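Local coordinates for protein saframycin Mx1 synthetase B (Legionella pneumophila subsp. pneumophila, PDB 3KXW) that belongs to the ANL superfamily of AMP-binding enzymes and carries a large N-terminal AMP-binding region followed by a smaller C-terminal AMP domain, at residues R67-F72 against R109-S114; P94-A99 against L104-R109; A55-E60 against P116-M121. All blocks are in the same frame, centred on the assembly; numbering follows the deposited sequence.

Contact 1. Residues R67-F72 against R109-S114; sequences RVLLLF and RIVTNS
Arg67 and Leu69 of strand 67-71 face the last turns of helix 101-114, meeting Ser114, Val111 and Ile110. The setting is a beta-alpha-beta crossover: the chain leaves strand 91-95, runs through helix 101-114 and returns as strand 118-121, with strand 67-71 between those two strands in a parallel stretch of sheet. The helix packs along the middle strand, the two segment axes nearly antiparallel (167°) and 10.1 Å apart at their closest.

The apolar part belongs to Leu69. Its CG stands anti to the backbone N (chi1 -165°), and the two methyls are shared between neighbouring helix residues. CD2 reaches Val111 CG2 at 3.7 Å, the two side chains crossing at about a right angle, while CD1 lies more loosely against Ile110 CG2 at 4.2 Å. Val93 and Ile95 of the adjacent strand touch the same leucine, making one buried layer beneath the helix.

The polar part lies at the helix C-terminus. Arg67 bends at its second and third torsions, which curls the guanidinium round to the carbonyl of Ser114. NE donates to Ser114 O at 2.8 Å with a fairly straight N-H...O angle of 158°; the donor lies in the carbonyl plane and the oxygen close to the guanidinium plane. NH2 adds a weak bond to the same oxygen and a weak bond to a water that in turn donates to Asn113 O. NH1 turns to Gly65 O. A positive charge here would probably be favoured by the negative end of the helix dipole.

Within the helix, Ser114 OG donates back to Ile110 O at 2.8 Å from above the carbonyl plane, so that oxygen accepts both the hydroxyl and the backbone N of Ser114.

Contact 2. Residues P94-A99 against L104-R109; sequences PIYPPA and LDKAQR
Leu104 begins the contact by lying against the ring of Pro98: its CA is 3.6 Å from Pro98 CB, and its CD1 methyl comes to 3.8 Å from the same carbon. So close an approach of ring to main chain follows from the tight return of the polypeptide, which leaves strand 91-95, bends through an inverse gamma turn centred on Pro98 and soon enters helix 101-114.

Asp105 points away from residues 94-99 and works along the helix instead. Arg109 NE meets its OD2 on the syn side at 2.8 Å, tilted out of the carboxylate plane, in a nearly straight hydrogen bond (167°) that is part of a salt bridge, and Lys102 NZ forms a second salt bridge to that oxygen.

One residue on, Lys106 turns to the other segment and brings NZ to 4.3 Å from Tyr96 CE2, approaching the ring obliquely. The ammonium is hydrogen-bonded elsewhere, to Gln534 OE1, so this corner brings the C-terminal part of the chain against the crossover; Tyr96 further meets the ring of His218.

Ala107 supplies the buried end. Its CB is 3.9 Å from Ile95 CD1 and 4.2 Å from Pro98 CB, so one methyl touches both residues. Ile95 sets CG1 between its backbone N and carbonyl carbon (chi1 67°), which carries CD1 up to the alanine.

Beneath this first half of the beta-alpha-beta crossover lies strand 67-71, whose Leu69 and Leu71 pack on Ile95 while Leu71 also touches Pro98; helix 123-129 closes on Pro98 through Phe129.

Contact 3. Residues A55-E60 against P116-M121; sequences ATLQAE and PVIVLM
Leu57 turns one methyl, CD2, toward the side chains of Ile118 and Leu120. The CB of Leu57 does not itself aim at the strand; the extended outer part of the side chain does the reaching, with CG anti to the carbonyl carbon (chi1 -72°). CD2 then comes to 4.2 Å from Ile118 CG2. The same methyl also faces the isopropyl fork of Leu120 almost evenly, 4.3 Å from CD1 and 4.3 Å from CD2. These are ordinary van der Waals separations, and between residues 55-60 and 116-121 Leu57 carries the direct contact.

Ile118 and Leu120 stand two residues apart on one face of strand 118-121, and both direct CB to the helix, whereas Val119 between them points to the opposite face. This is the layered alpha/beta arrangement of the AMP-binding fold: helix 43-59 packs on one side of the parallel strands, and helix 101-114 on the other. Strand 67-71, which follows helix 43-59 in the chain, pairs with strand 118-121, and its Leu70 touches Leu120 on the helix 43-59 side while its Leu69 touches Val119 on the far side.

Ile118 bends its outer chain, putting CD1 on the side of Glu60. That atom lies 4.7 Å from Glu60 CB, a loose approach that still shields part of the glutamate. Glu60 is the first residue beyond the helix to leave helical backbone angles, although its N still bonds to Thr56 O at 2.9 Å. Strand 143-147, next in the sheet, extends the apolar surface: Ile146 touches both Leu120 and Glu60, and Pro144 packs on Ile118. On another flank of the helix, Gln58 NE2 donates to Gln160 O.

In the fold
All three contacts clothe one sheet, in which strand 67-71 runs between strands 91-95 and 118-121. Contacts 1 and 2 use successive parts of helix 101-114 and share Arg109; their centres are 8 Å apart, and a probable hydrogen bond from Ile95 N to Leu70 O, 3.0 Å, joins their strands. Contact 3 is centred 12 Å from contact 1, and there Val117 N probably bonds to Arg67 O at 2.9 Å. Contacts 2 and 3 do not touch. Bound 5'-O-[(S)-(dodecanoyloxy)(hydroxy)phosphoryl]adenosine lies about 9 Å from the Tyr96 side chain and about 12 Å from that of Ile110, so neither side chain touches the ligand.

Contact 1. Residues R67-F72 against R109-S114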
loop_
_atom_site.group_PDB
_atom_site.type_symbol
_atom_site.label_atom_id
_atom_site.label_comp_id
_atom_site.label_asym_id
_atom_site.label_seq_id
_atom_site.Cartn_x
_atom_site.Cartn_y
_atom_site.Cartn_z
ATOM N N ARG A 67 16.149 16.010 -5.689
ATOM C CA ARG A 67 14.893 15.287 -5.749
ATOM C C ARG A 67 14.171 15.628 -7.050
ATOM O O ARG A 67 14.126 16.787 -7.460
ATOM C CB ARG A 67 13.979 15.599 -4.555
ATOM C CG ARG A 67 14.340 14.853 -3.268
ATOM C CD ARG A 67 15.658 15.382 -2.675
ATOM N NE ARG A 67 15.542 16.756 -2.189
ATOM C CZ ARG A 67 16.567 17.600 -2.088
ATOM N NH1 ARG A 67 17.788 17.210 -2.464
ATOM N NH2 ARG A 67 16.372 18.833 -1.619
ATOM N N VAL A 68 13.596 14.604 -7.671
ATOM C CA VAL A 68 12.771 14.777 -8.855
ATOM C C VAL A 68 11.398 14.226 -8.535
ATOM O O VAL A 68 11.254 13.053 -8.180
ATOM C CB VAL A 68 13.371 14.056 -10.081
ATOM C CG1 VAL A 68 12.444 14.177 -11.310
ATOM C CG2 VAL A 68 14.783 14.586 -10.382
ATOM N N LEU A 69 10.393 15.095 -8.607
ATOM C CA LEU A 69 9.015 14.720 -8.323
ATOM C C LEU A 69 8.423 13.941 -9.497
ATOM O O LEU A 69 8.588 14.336 -10.644
ATOM C CB LEU A 69 8.193 15.995 -8.082
ATOM C CG LEU A 69 6.838 15.793 -7.425
ATOM C CD1 LEU A 69 7.047 15.228 -6.014
ATOM C CD2 LEU A 69 6.023 17.114 -7.403
ATOM N N LEU A 70 7.713 12.856 -9.222
ATOM C CA LEU A 70 7.148 12.059 -10.304
ATOM C C LEU A 70 5.649 12.034 -10.165
ATOM O O LEU A 70 5.121 11.365 -9.291
ATOM C CB LEU A 70 7.675 10.632 -10.262
ATOM C CG LEU A 70 9.192 10.514 -10.313
ATOM C CD1 LEU A 70 9.618 9.039 -10.264
ATOM C CD2 LEU A 70 9.736 11.159 -11.585
ATOM N N LEU A 71 4.972 12.800 -11.016
ATOM C CA LEU A 71 3.522 12.915 -10.920
ATOM C C LEU A 71 2.924 12.064 -12.018
ATOM O O LEU A 71 2.890 12.485 -13.189
ATOM C CB LEU A 71 3.116 14.388 -11.033
ATOM C CG LEU A 71 1.718 14.859 -10.670
ATOM C CD1 LEU A 71 1.659 16.389 -10.712
ATOM C CD2 LEU A 71 0.688 14.259 -11.628
ATOM N N PHE A 72 2.478 10.855 -11.663
ATOM C CA PHE A 72 1.972 9.892 -12.643
ATOM C C PHE A 72 0.867 9.038 -12.069
ATOM O O PHE A 72 0.935 8.621 -10.899
ATOM C CB PHE A 72 3.086 8.927 -13.097
ATOM C CG PHE A 72 4.116 9.559 -13.967
ATOM C CD1 PHE A 72 3.920 9.645 -15.343
ATOM C CD2 PHE A 72 5.296 10.065 -13.406
ATOM C CE1 PHE A 72 4.880 10.259 -16.160
ATOM C CE2 PHE A 72 6.271 10.656 -14.209
ATOM C CZ PHE A 72 6.056 10.760 -15.594
ATOM N N ARG A 109 2.369 19.681 0.327
ATOM C CA ARG A 109 3.182 19.435 1.520
ATOM C C ARG A 109 4.426 18.627 1.169
ATOM O O ARG A 109 5.472 18.824 1.756
ATOM C CB ARG A 109 2.376 18.737 2.624
ATOM C CG ARG A 109 1.267 19.586 3.225
ATOM C CD ARG A 109 0.293 18.747 4.062
ATOM N NE ARG A 109 -0.916 19.523 4.320
ATOM C CZ ARG A 109 -0.994 20.464 5.252
ATOM N NH1 ARG A 109 0.047 20.704 6.037
ATOM N NH2 ARG A 109 -2.117 21.157 5.415
ATOM N N ILE A 110 4.304 17.728 0.199
ATOM C CA ILE A 110 5.446 16.930 -0.243
ATOM C C ILE A 110 6.459 17.794 -1.007
ATOM O O ILE A 110 7.673 17.695 -0.806
ATOM C CB ILE A 110 4.982 15.711 -1.050
ATOM C CG1 ILE A 110 4.422 14.662 -0.090
ATOM C CG2 ILE A 110 6.128 15.122 -1.870
ATOM C CD1 ILE A 110 3.795 13.441 -0.773
ATOM N N VAL A 111 5.958 18.679 -1.853
ATOM C CA VAL A 111 6.846 19.622 -2.521
ATOM C C VAL A 111 7.601 20.507 -1.529
ATOM O O VAL A 111 8.793 20.723 -1.669
ATOM C CB VAL A 111 6.092 20.477 -3.578
ATOM C CG1 VAL A 111 6.978 21.657 -4.089
ATOM C CG2 VAL A 111 5.645 19.591 -4.723
ATOM N N THR A 112 6.910 21.012 -0.520
ATOM C CA THR A 112 7.571 21.879 0.446
ATOM C C THR A 112 8.660 21.128 1.219
ATOM O O THR A 112 9.720 21.670 1.489
ATOM C CB THR A 112 6.545 22.469 1.402
ATOM O OG1 THR A 112 5.564 23.194 0.630
ATOM C CG2 THR A 112 7.220 23.411 2.428
ATOM N N ASN A 113 8.377 19.880 1.576
ATOM C CA ASN A 113 9.325 19.072 2.327
ATOM C C ASN A 113 10.544 18.679 1.474
ATOM O O ASN A 113 11.691 18.890 1.878
ATOM C CB ASN A 113 8.610 17.835 2.910
ATOM C CG ASN A 113 9.527 16.953 3.758
ATOM O OD1 ASN A 113 10.203 17.419 4.682
ATOM N ND2 ASN A 113 9.546 15.675 3.449
ATOM N N SER A 114 10.284 18.139 0.287
ATOM C CA SER A 114 11.330 17.507 -0.516
ATOM C C SER A 114 12.075 18.468 -1.447
ATOM O O SER A 114 13.149 18.128 -1.931
ATOM C CB SER A 114 10.745 16.354 -1.345
ATOM O OG SER A 114 9.862 16.844 -2.330
HETATM O O HOH W 1 14.545 19.459 0.901
#

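Contact 2. Residues P94-A99 against L104-R109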
loop_
_atom_site.group_PDB
_atom_site.type_symbol
_atom_site.label_atom_id
_atom_site.label_comp_id
_atom_site.label_asym_id
_atom_site.label_seq_id
_atom_site.Cartn_x
_atom_site.Cartn_y
_atom_site.Cartn_z
ATOM N N PRO A 94 7.798 9.877 -5.929
ATOM C CA PRO A 94 6.506 9.559 -6.544
ATOM C C PRO A 94 5.309 10.133 -5.794
ATOM O O PRO A 94 5.260 10.022 -4.568
ATOM C CB PRO A 94 6.436 8.027 -6.452
ATOM C CG PRO A 94 7.812 7.563 -6.252
ATOM C CD PRO A 94 8.485 8.674 -5.445
ATOM N N ILE A 95 4.353 10.714 -6.515
ATOM C CA ILE A 95 3.114 11.169 -5.889
ATOM C C ILE A 95 1.899 10.839 -6.762
ATOM O O ILE A 95 2.000 10.810 -7.985
ATOM C CB ILE A 95 3.119 12.702 -5.612
ATOM C CG1 ILE A 95 3.119 13.494 -6.922
ATOM C CG2 ILE A 95 4.292 13.094 -4.747
ATOM C CD1 ILE A 95 2.919 15.033 -6.741
ATOM N N TYR A 96 0.763 10.582 -6.115
ATOM C CA TYR A 96 -0.534 10.461 -6.785
ATOM C C TYR A 96 -0.855 11.762 -7.496
ATOM O O TYR A 96 -0.642 12.832 -6.940
ATOM C CB TYR A 96 -1.647 10.241 -5.747
ATOM C CG TYR A 96 -1.605 8.937 -4.984
ATOM C CD1 TYR A 96 -2.292 7.805 -5.453
ATOM C CD2 TYR A 96 -0.923 8.835 -3.766
ATOM C CE1 TYR A 96 -2.271 6.596 -4.746
ATOM C CE2 TYR A 96 -0.896 7.624 -3.057
ATOM C CZ TYR A 96 -1.574 6.514 -3.555
ATOM O OH TYR A 96 -1.534 5.324 -2.860
ATOM N N PRO A 97 -1.382 11.688 -8.721
ATOM C CA PRO A 97 -1.839 12.924 -9.363
ATOM C C PRO A 97 -2.848 13.641 -8.452
ATOM O O PRO A 97 -3.730 12.978 -7.892
ATOM C CB PRO A 97 -2.485 12.415 -10.659
ATOM C CG PRO A 97 -1.693 11.198 -10.981
ATOM C CD PRO A 97 -1.408 10.541 -9.646
ATOM N N PRO A 98 -2.690 14.966 -8.272
ATOM C CA PRO A 98 -3.471 15.749 -7.297
ATOM C C PRO A 98 -4.851 16.095 -7.849
ATOM O O PRO A 98 -5.167 17.270 -8.069
ATOM C CB PRO A 98 -2.622 17.009 -7.097
ATOM C CG PRO A 98 -1.860 17.172 -8.392
ATOM C CD PRO A 98 -1.688 15.780 -8.986
ATOM N N ALA A 99 -5.658 15.064 -8.068
ATOM C CA ALA A 99 -6.919 15.206 -8.793
ATOM C C ALA A 99 -8.010 15.890 -7.978
ATOM O O ALA A 99 -8.954 16.448 -8.534
ATOM C CB ALA A 99 -7.399 13.853 -9.292
ATOM N N LEU A 104 -4.229 17.253 -3.499
ATOM C CA LEU A 104 -3.450 18.426 -3.909
ATOM C C LEU A 104 -2.733 19.058 -2.721
ATOM O O LEU A 104 -1.575 19.480 -2.820
ATOM C CB LEU A 104 -4.342 19.451 -4.603
ATOM C CG LEU A 104 -3.659 20.786 -4.939
ATOM C CD1 LEU A 104 -2.500 20.588 -5.898
ATOM C CD2 LEU A 104 -4.699 21.735 -5.530
ATOM N N ASP A 105 -3.427 19.101 -1.593
ATOM C CA ASP A 105 -2.819 19.505 -0.338
ATOM C C ASP A 105 -1.621 18.600 -0.004
ATOM O O ASP A 105 -0.563 19.079 0.399
ATOM C CB ASP A 105 -3.867 19.421 0.777
ATOM C CG ASP A 105 -3.269 19.626 2.140
ATOM O OD1 ASP A 105 -2.956 20.787 2.466
ATOM O OD2 ASP A 105 -3.105 18.625 2.879
ATOM N N LYS A 106 -1.799 17.291 -0.153
ATOM C CA LYS A 106 -0.719 16.349 0.123
ATOM C C LYS A 106 0.470 16.615 -0.806
ATOM O O LYS A 106 1.622 16.647 -0.371
ATOM C CB LYS A 106 -1.215 14.897 -0.002
ATOM C CG LYS A 106 -0.097 13.855 -0.025
ATOM C CD LYS A 106 -0.502 12.540 0.612
ATOM C CE LYS A 106 -1.424 11.729 -0.270
ATOM N NZ LYS A 106 -1.480 10.335 0.254
ATOM N N ALA A 107 0.187 16.816 -2.089
ATOM C CA ALA A 107 1.247 17.127 -3.047
ATOM C C ALA A 107 2.002 18.394 -2.649
ATOM O O ALA A 107 3.223 18.431 -2.689
ATOM C CB ALA A 107 0.678 17.249 -4.478
ATOM N N GLN A 108 1.286 19.447 -2.271
ATOM C CA GLN A 108 1.956 20.675 -1.867
ATOM C C GLN A 108 2.842 20.468 -0.635
ATOM O O GLN A 108 3.933 21.033 -0.534
ATOM C CB GLN A 108 0.931 21.787 -1.581
ATOM C CG GLN A 108 1.560 23.019 -0.937
ATOM C CD GLN A 108 2.468 23.762 -1.900
ATOM O OE1 GLN A 108 3.698 23.763 -1.760
ATOM N NE2 GLN A 108 1.869 24.374 -2.902
ATOM N N ARG A 109 2.369 19.681 0.327
ATOM C CA ARG A 109 3.182 19.435 1.520
ATOM C C ARG A 109 4.426 18.627 1.169
ATOM O O ARG A 109 5.472 18.824 1.756
ATOM C CB ARG A 109 2.376 18.737 2.624
ATOM C CG ARG A 109 1.267 19.586 3.225
ATOM C CD ARG A 109 0.293 18.747 4.062
ATOM N NE ARG A 109 -0.916 19.523 4.320
ATOM C CZ ARG A 109 -0.994 20.464 5.252
ATOM N NH1 ARG A 109 0.047 20.704 6.037
ATOM N NH2 ARG A 109 -2.117 21.157 5.415
#

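Contact 3. Residues A55-E60 against P116-M121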
loop_
_atom_site.group_PDB
_atom_site.type_symbol
_atom_site.label_atom_id
_atom_site.label_comp_id
_atom_site.label_asym_id
_atom_site.label_seq_id
_atom_site.Cartn_x
_atom_site.Cartn_y
_atom_site.Cartn_z
ATOM N N ALA A 55 19.326 11.293 -19.181
ATOM C CA ALA A 55 20.115 12.257 -19.959
ATOM C C ALA A 55 19.394 13.611 -20.002
ATOM O O ALA A 55 20.022 14.667 -19.959
ATOM C CB ALA A 55 20.348 11.735 -21.377
ATOM N N THR A 56 18.072 13.563 -20.117
ATOM C CA THR A 56 17.267 14.772 -20.071
ATOM C C THR A 56 17.374 15.476 -18.712
ATOM O O THR A 56 17.573 16.693 -18.640
ATOM C CB THR A 56 15.798 14.476 -20.388
ATOM O OG1 THR A 56 15.716 13.823 -21.658
ATOM C CG2 THR A 56 14.995 15.765 -20.409
ATOM N N LEU A 57 17.263 14.711 -17.629
ATOM C CA LEU A 57 17.430 15.293 -16.294
ATOM C C LEU A 57 18.798 15.972 -16.154
ATOM O O LEU A 57 18.923 17.092 -15.654
ATOM C CB LEU A 57 17.255 14.198 -15.210
ATOM C CG LEU A 57 15.834 13.683 -14.999
ATOM C CD1 LEU A 57 15.812 12.496 -14.005
ATOM C CD2 LEU A 57 14.915 14.818 -14.511
ATOM N N GLN A 58 19.837 15.276 -16.600
ATOM C CA GLN A 58 21.177 15.834 -16.550
ATOM C C GLN A 58 21.285 17.096 -17.417
ATOM O O GLN A 58 21.876 18.106 -16.989
ATOM C CB GLN A 58 22.196 14.769 -16.965
ATOM C CG GLN A 58 22.360 13.665 -15.930
ATOM C CD GLN A 58 23.205 12.506 -16.440
ATOM O OE1 GLN A 58 23.282 12.252 -17.644
ATOM N NE2 GLN A 58 23.813 11.785 -15.522
ATOM N N ALA A 59 20.682 17.058 -18.605
ATOM C CA ALA A 59 20.751 18.193 -19.520
ATOM C C ALA A 59 20.040 19.396 -18.925
ATOM O O ALA A 59 20.390 20.545 -19.221
ATOM C CB ALA A 59 20.127 17.840 -20.879
ATOM N N GLU A 60 19.054 19.132 -18.073
ATOM C CA GLU A 60 18.276 20.204 -17.455
ATOM C C GLU A 60 18.818 20.672 -16.111
ATOM O O GLU A 60 18.176 21.468 -15.421
ATOM C CB GLU A 60 16.817 19.776 -17.304
ATOM C CG GLU A 60 16.102 19.598 -18.626
ATOM C CD GLU A 60 15.900 20.920 -19.333
ATOM O OE1 GLU A 60 15.406 21.864 -18.683
ATOM O OE2 GLU A 60 16.238 21.021 -20.528
ATOM N N PRO A 116 11.914 19.473 -4.709
ATOM C CA PRO A 116 12.437 18.872 -5.938
ATOM C C PRO A 116 12.849 19.952 -6.947
ATOM O O PRO A 116 12.320 21.078 -6.909
ATOM C CB PRO A 116 11.233 18.120 -6.486
ATOM C CG PRO A 116 10.040 18.859 -5.912
ATOM C CD PRO A 116 10.477 19.186 -4.521
ATOM N N VAL A 117 13.767 19.610 -7.832
ATOM C CA VAL A 117 14.260 20.568 -8.816
ATOM C C VAL A 117 13.472 20.521 -10.106
ATOM O O VAL A 117 13.405 21.518 -10.814
ATOM C CB VAL A 117 15.770 20.400 -9.125
ATOM C CG1 VAL A 117 16.592 20.745 -7.895
ATOM C CG2 VAL A 117 16.104 18.987 -9.673
ATOM N N ILE A 118 12.874 19.360 -10.389
ATOM C CA ILE A 118 12.119 19.098 -11.615
ATOM C C ILE A 118 10.948 18.192 -11.264
ATOM O O ILE A 118 11.045 17.405 -10.334
ATOM C CB ILE A 118 12.974 18.381 -12.669
ATOM C CG1 ILE A 118 14.075 19.295 -13.178
ATOM C CG2 ILE A 118 12.135 17.904 -13.845
ATOM C CD1 ILE A 118 13.546 20.475 -13.952
ATOM N N VAL A 119 9.828 18.341 -11.965
ATOM C CA VAL A 119 8.748 17.358 -11.889
ATOM C C VAL A 119 8.499 16.772 -13.285
ATOM O O VAL A 119 8.465 17.498 -14.276
ATOM C CB VAL A 119 7.439 17.927 -11.240
ATOM C CG1 VAL A 119 6.957 19.182 -11.950
ATOM C CG2 VAL A 119 6.335 16.870 -11.218
ATOM N N LEU A 120 8.394 15.449 -13.347
ATOM C CA LEU A 120 8.018 14.745 -14.566
ATOM C C LEU A 120 6.559 14.325 -14.507
ATOM O O LEU A 120 6.057 13.907 -13.469
ATOM C CB LEU A 120 8.901 13.509 -14.786
ATOM C CG LEU A 120 10.398 13.840 -14.780
ATOM C CD1 LEU A 120 11.227 12.588 -14.976
ATOM C CD2 LEU A 120 10.783 14.882 -15.855
HETATM N N MSE A 121 5.864 14.449 -15.622
HETATM C CA MSE A 121 4.481 13.975 -15.684
HETATM C C MSE A 121 4.145 13.778 -17.148
HETATM O O MSE A 121 4.906 14.206 -17.991
HETATM C CB MSE A 121 3.547 15.017 -15.056
HETATM C CG MSE A 121 3.476 16.336 -15.836
HETATM SE SE MSE A 121 2.375 17.664 -14.881
HETATM C CE MSE A 121 3.587 18.113 -13.391
#